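Local coordinates for protein aspartate carbamoyltransferase (Leishmania major, PDB 7K46) that probably catalyses transfer of the carbamoyl group of carbamoyl phosphate to L-aspartate, giving N-carbamoyl-L-aspartate, an early step of de novo pyrimidine synthesis, at residues 13-18 and 140-145; 27-32 and 319-324. All blocks are in the same frame, centred on the assembly; numbering follows the deposited sequence.

Contact 1 (13-18 and 140-145); sequences QSVASA and EHPTQA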
loop_
_atom_site.group_PDB
_atom_site.type_symbol
_atom_site.label_atom_id
_atom_site.label_comp_id
_atom_site.label_asym_id
_atom_site.label_seq_id
_atom_site.Cartn_x
_atom_site.Cartn_y
_atom_site.Cartn_z
ATOM N N GLN A 13 -13.519 -21.701 -1.842
ATOM C CA GLN A 13 -12.729 -22.416 -2.834
ATOM C C GLN A 13 -11.655 -21.527 -3.448
ATOM O O GLN A 13 -11.921 -20.380 -3.829
ATOM C CB GLN A 13 -13.620 -22.955 -3.955
ATOM C CG GLN A 13 -14.519 -24.083 -3.502
ATOM C CD GLN A 13 -13.730 -25.219 -2.891
ATOM O OE1 GLN A 13 -12.876 -25.813 -3.545
ATOM N NE2 GLN A 13 -14.004 -25.523 -1.628
ATOM N N SER A 14 -10.444 -22.073 -3.561
ATOM C CA SER A 14 -9.420 -21.432 -4.377
ATOM C C SER A 14 -9.858 -21.427 -5.837
ATOM O O SER A 14 -10.564 -22.327 -6.298
ATOM C CB SER A 14 -8.079 -22.167 -4.244
ATOM O OG SER A 14 -7.511 -22.016 -2.950
ATOM N N VAL A 15 -9.444 -20.397 -6.562
ATOM C CA VAL A 15 -9.777 -20.236 -7.974
ATOM C C VAL A 15 -8.464 -20.340 -8.740
ATOM O O VAL A 15 -7.699 -19.367 -8.843
ATOM C CB VAL A 15 -10.508 -18.918 -8.245
ATOM C CG1 VAL A 15 -10.739 -18.739 -9.747
ATOM C CG2 VAL A 15 -11.847 -18.909 -7.496
ATOM N N ALA A 16 -8.181 -21.541 -9.241
ATOM C CA ALA A 16 -6.913 -21.831 -9.895
ATOM C C ALA A 16 -6.995 -21.789 -11.409
ATOM O O ALA A 16 -6.018 -21.395 -12.061
ATOM C CB ALA A 16 -6.397 -23.211 -9.474
ATOM N N SER A 17 -8.130 -22.192 -11.977
ATOM C CA SER A 17 -8.290 -22.286 -13.420
ATOM C C SER A 17 -9.751 -22.039 -13.768
ATOM O O SER A 17 -10.646 -22.470 -13.040
ATOM C CB SER A 17 -7.856 -23.661 -13.946
ATOM O OG SER A 17 -8.287 -23.861 -15.286
ATOM N N ALA A 18 -9.985 -21.362 -14.889
ATOM C CA ALA A 18 -11.359 -21.169 -15.335
ATOM C C ALA A 18 -12.009 -22.494 -15.721
ATOM O O ALA A 18 -13.243 -22.594 -15.731
ATOM C CB ALA A 18 -11.394 -20.188 -16.507
ATOM N N GLU A 140 -2.812 -20.053 -17.240
ATOM C CA GLU A 140 -3.976 -20.075 -16.360
ATOM C C GLU A 140 -4.129 -18.700 -15.720
ATOM O O GLU A 140 -3.346 -18.307 -14.844
ATOM C CB GLU A 140 -3.858 -21.189 -15.324
ATOM C CG GLU A 140 -3.829 -22.594 -15.956
ATOM C CD GLU A 140 -5.149 -22.999 -16.617
ATOM O OE1 GLU A 140 -6.184 -22.334 -16.382
ATOM O OE2 GLU A 140 -5.147 -23.996 -17.373
ATOM N N HIS A 141 -5.136 -17.965 -16.176
ATOM C CA HIS A 141 -5.411 -16.603 -15.721
ATOM C C HIS A 141 -6.926 -16.525 -15.583
ATOM O O HIS A 141 -7.612 -15.919 -16.415
ATOM C CB HIS A 141 -4.850 -15.589 -16.725
ATOM C CG HIS A 141 -4.765 -14.174 -16.228
ATOM N ND1 HIS A 141 -5.462 -13.711 -15.133
ATOM C CD2 HIS A 141 -4.080 -13.108 -16.715
ATOM C CE1 HIS A 141 -5.197 -12.426 -14.953
ATOM N NE2 HIS A 141 -4.362 -12.035 -15.902
ATOM N N PRO A 142 -7.488 -17.198 -14.567
ATOM C CA PRO A 142 -8.940 -17.437 -14.571
ATOM C C PRO A 142 -9.771 -16.171 -14.585
ATOM O O PRO A 142 -10.816 -16.159 -15.245
ATOM C CB PRO A 142 -9.166 -18.261 -13.287
ATOM C CG PRO A 142 -7.907 -18.073 -12.457
ATOM C CD PRO A 142 -6.823 -17.957 -13.492
ATOM N N THR A 143 -9.343 -15.098 -13.896
ATOM C CA THR A 143 -10.177 -13.899 -13.894
ATOM C C THR A 143 -10.063 -13.122 -15.205
ATOM O O THR A 143 -11.020 -12.445 -15.584
ATOM C CB THR A 143 -9.871 -12.997 -12.688
ATOM O OG1 THR A 143 -8.526 -12.515 -12.742
ATOM C CG2 THR A 143 -10.087 -13.748 -11.382
ATOM N N GLN A 144 -8.943 -13.236 -15.931
ATOM C CA GLN A 144 -8.896 -12.667 -17.283
ATOM C C GLN A 144 -9.855 -13.402 -18.220
ATOM O O GLN A 144 -10.624 -12.775 -18.955
ATOM C CB GLN A 144 -7.470 -12.705 -17.845
ATOM C CG GLN A 144 -7.353 -12.018 -19.217
ATOM C CD GLN A 144 -7.383 -10.500 -19.091
ATOM O OE1 GLN A 144 -6.602 -9.933 -18.337
ATOM N NE2 GLN A 144 -8.294 -9.842 -19.815
ATOM N N ALA A 145 -9.811 -14.739 -18.226
ATOM C CA ALA A 145 -10.756 -15.497 -19.048
ATOM C C ALA A 145 -12.199 -15.119 -18.723
ATOM O O ALA A 145 -13.012 -14.881 -19.622
ATOM C CB ALA A 145 -10.549 -17.001 -18.845
HETATM O O HOH W 1 -7.741 -20.310 -16.064
#

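Contact 2 (27-32 and 319-324); sequences DALIQL and MAILFS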
loop_
_atom_site.group_PDB
_atom_site.type_symbol
_atom_site.label_atom_id
_atom_site.label_comp_id
_atom_site.label_asym_id
_atom_site.label_seq_id
_atom_site.Cartn_x
_atom_site.Cartn_y
_atom_site.Cartn_z
ATOM N N ASP A 27 -22.529 -18.499 -16.055
ATOM C CA ASP A 27 -23.775 -17.734 -16.151
ATOM C C ASP A 27 -24.052 -16.992 -14.850
ATOM O O ASP A 27 -24.415 -15.809 -14.852
ATOM C CB ASP A 27 -24.973 -18.648 -16.455
ATOM C CG ASP A 27 -24.922 -19.285 -17.834
ATOM O OD1 ASP A 27 -24.229 -18.771 -18.730
ATOM O OD2 ASP A 27 -25.618 -20.309 -18.016
ATOM N N ALA A 28 -23.906 -17.692 -13.723
ATOM C CA ALA A 28 -24.235 -17.095 -12.433
ATOM C C ALA A 28 -23.254 -15.986 -12.080
ATOM O O ALA A 28 -23.654 -14.947 -11.543
ATOM C CB ALA A 28 -24.254 -18.170 -11.348
ATOM N N LEU A 29 -21.965 -16.186 -12.376
ATOM C CA LEU A 29 -20.979 -15.140 -12.112
ATOM C C LEU A 29 -21.215 -13.928 -13.001
ATOM O O LEU A 29 -21.046 -12.779 -12.565
ATOM C CB LEU A 29 -19.562 -15.686 -12.311
ATOM C CG LEU A 29 -18.998 -16.617 -11.239
ATOM C CD1 LEU A 29 -17.710 -17.297 -11.704
ATOM C CD2 LEU A 29 -18.735 -15.845 -9.936
ATOM N N ILE A 30 -21.597 -14.156 -14.256
ATOM C CA ILE A 30 -21.910 -13.038 -15.135
ATOM C C ILE A 30 -23.062 -12.214 -14.562
ATOM O O ILE A 30 -22.992 -10.980 -14.500
ATOM C CB ILE A 30 -22.223 -13.544 -16.555
ATOM C CG1 ILE A 30 -20.933 -13.972 -17.254
ATOM C CG2 ILE A 30 -22.942 -12.464 -17.358
ATOM C CD1 ILE A 30 -21.181 -14.660 -18.602
ATOM N N GLN A 31 -24.148 -12.883 -14.157
ATOM C CA GLN A 31 -25.304 -12.150 -13.641
ATOM C C GLN A 31 -24.959 -11.398 -12.358
ATOM O O GLN A 31 -25.406 -10.262 -12.154
ATOM C CB GLN A 31 -26.478 -13.103 -13.400
ATOM C CG GLN A 31 -27.797 -12.388 -13.114
ATOM C CD GLN A 31 -28.229 -11.497 -14.268
ATOM O OE1 GLN A 31 -28.426 -11.969 -15.388
ATOM N NE2 GLN A 31 -28.355 -10.198 -14.003
ATOM N N LEU A 32 -24.163 -12.015 -11.483
ATOM C CA LEU A 32 -23.787 -11.360 -10.232
ATOM C C LEU A 32 -22.910 -10.142 -10.498
ATOM O O LEU A 32 -23.097 -9.091 -9.877
ATOM C CB LEU A 32 -23.076 -12.360 -9.307
ATOM C CG LEU A 32 -22.543 -11.865 -7.949
ATOM C CD1 LEU A 32 -23.660 -11.215 -7.149
ATOM C CD2 LEU A 32 -21.910 -13.026 -7.152
ATOM N N MET A 319 -15.162 -8.767 -8.215
ATOM C CA MET A 319 -16.051 -8.587 -7.067
ATOM C C MET A 319 -17.015 -9.764 -6.924
ATOM O O MET A 319 -17.226 -10.281 -5.820
ATOM C CB MET A 319 -16.834 -7.277 -7.213
ATOM C CG MET A 319 -15.986 -6.007 -7.056
ATOM S SD MET A 319 -16.922 -4.464 -7.306
ATOM C CE MET A 319 -18.041 -4.476 -5.900
ATOM N N ALA A 320 -17.629 -10.185 -8.032
ATOM C CA ALA A 320 -18.535 -11.332 -7.985
ATOM C C ALA A 320 -17.821 -12.560 -7.441
ATOM O O ALA A 320 -18.375 -13.302 -6.623
ATOM C CB ALA A 320 -19.089 -11.625 -9.382
ATOM N N ILE A 321 -16.581 -12.775 -7.873
ATOM C CA ILE A 321 -15.818 -13.940 -7.430
ATOM C C ILE A 321 -15.472 -13.829 -5.951
ATOM O O ILE A 321 -15.729 -14.755 -5.169
ATOM C CB ILE A 321 -14.559 -14.114 -8.300
ATOM C CG1 ILE A 321 -14.961 -14.539 -9.728
ATOM C CG2 ILE A 321 -13.617 -15.171 -7.685
ATOM C CD1 ILE A 321 -13.830 -14.460 -10.738
ATOM N N LEU A 322 -14.875 -12.704 -5.540
ATOM C CA LEU A 322 -14.473 -12.563 -4.138
ATOM C C LEU A 322 -15.678 -12.651 -3.212
ATOM O O LEU A 322 -15.614 -13.291 -2.156
ATOM C CB LEU A 322 -13.741 -11.235 -3.918
ATOM C CG LEU A 322 -12.387 -11.065 -4.609
ATOM C CD1 LEU A 322 -11.950 -9.601 -4.569
ATOM C CD2 LEU A 322 -11.325 -11.966 -3.968
ATOM N N PHE A 323 -16.783 -12.003 -3.590
ATOM C CA PHE A 323 -18.011 -12.066 -2.803
ATOM C C PHE A 323 -18.487 -13.505 -2.633
ATOM O O PHE A 323 -18.921 -13.909 -1.546
ATOM C CB PHE A 323 -19.084 -11.226 -3.502
ATOM C CG PHE A 323 -20.414 -11.208 -2.810
ATOM C CD1 PHE A 323 -20.671 -10.301 -1.788
ATOM C CD2 PHE A 323 -21.439 -12.059 -3.223
ATOM C CE1 PHE A 323 -21.915 -10.268 -1.168
ATOM C CE2 PHE A 323 -22.681 -12.029 -2.606
ATOM C CZ PHE A 323 -22.919 -11.138 -1.576
ATOM N N SER A 324 -18.412 -14.290 -3.701
ATOM C CA SER A 324 -18.889 -15.668 -3.647
ATOM C C SER A 324 -17.934 -16.546 -2.851
ATOM O O SER A 324 -18.366 -17.422 -2.089
ATOM C CB SER A 324 -19.069 -16.202 -5.070
ATOM O OG SER A 324 -20.036 -15.434 -5.785
#

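Contact 1 (13-18 and 140-145)
Ser17 and Glu140 meet through two complementary torsions: the serine turns OG away from its own backbone N (chi1 167°), while the glutamate chain, bent at chi2 (-68°), curls its carboxylate back toward the loop. Ser17 OG then donates to Glu140 OE1 at 2.8 Å, arriving 51° out of the carboxylate plane. Glu140 OE1 also accepts from a water 2.6 Å away, which in turn accepts from Ala18 N at 2.7 Å, so one carboxylate oxygen holds the loop both directly and through solvent. In the carbamoyl-phosphate domain, this joins the chain leading into helix 23-41 to the residue just ahead of His141, the N-cap of helix 142-156. Pro142, the first residue of that helix, packs on the loop. Its CB lies 3.6 Å from Ala18 N, and its ring slides alongside Val15 in the opposite direction, with Val15 CG1 3.9 Å from Pro142 CB. One turn further on, Ala145 CB meets Ala18 CB at 4.0 Å, and Leu182 of helix 174-186 packs on both side chains. Backbone bonds from Val15 to Ile131 and Asn133 hold the loop beside strand 131-133, while Asn133 ND2 donates to Ala16 O.

Contact 2 (27-32 and 319-324)
Leu32 of helix 23-41 reaches across to Ala320 and Ser324 of helix 309-326, and its side chain can be followed atom by atom. Leu32 CB starts 4.1 Å from Ala320 CB. Because CG is set anti to the backbone N (chi1 178°), the chain runs on over the alanine, and Leu32 CG comes to 3.7 Å from Ala320 CB. At the tip CD2 is the branch that touches: Leu32 CD2 lies 3.3 Å from Ser324 OG and 3.6 Å from Ala320 O, while also approaching Phe323 CD2 obliquely at 4.1 Å. One methyl thus touches three residues of the facing helix. Leu29, one turn earlier, runs aslant of the Ile321 side chain, and Leu29 CD2 lies 4.0 Å from Ile321 CG1.

The local axes of 27-32 and 319-324 approach to 9.2 Å with 109° between their directions, and the packing runs on along helix 23-41, where Ala33 touches Ala320 and Met36 touches Phe323. The small Ala320 sits at the crossing, its CA being the nearest to that of Leu32. Helix 23-41 belongs to the carbamoyl-phosphate half of the sequence and helix 309-326 to the aspartate-binding half; in this transcarbamoylase family the C-terminal helix returns to pack on the first domain, as the geometry here bears out.

No hydrogen bond links the two segments. The buried hydroxyl of Ser324 instead donates to Ala320 O in its own helix, 2.8 Å from OG, and accepts from Val7 N; Ala320 O receives Ser324 N from the other face of its plane. With these polar atoms already bonded, the association rests on apolar and van der Waals contact.

Overall arrangement
The centres of the two contacts are about 13 Å apart, and their segments alternate along the chain: 13-18, 27-32, 140-145, 319-324. Contact 1 lies within the carbamoyl-phosphate half of the sequence, whereas contact 2 carries the C-terminal helix 309-326 onto that half. They meet through Ile321: Thr143 CG2 lies 3.9 Å from Ile321 CD1, and Val15 CG2 lies 4.1 Å from Ile321 CG2. Helix 142-156 also reaches helix 23-41, where Ile149 packs on Ile30. The loop, helices 23-41 and 142-156 and the terminal helix thus pack against one another, bringing residues from both sequence halves together.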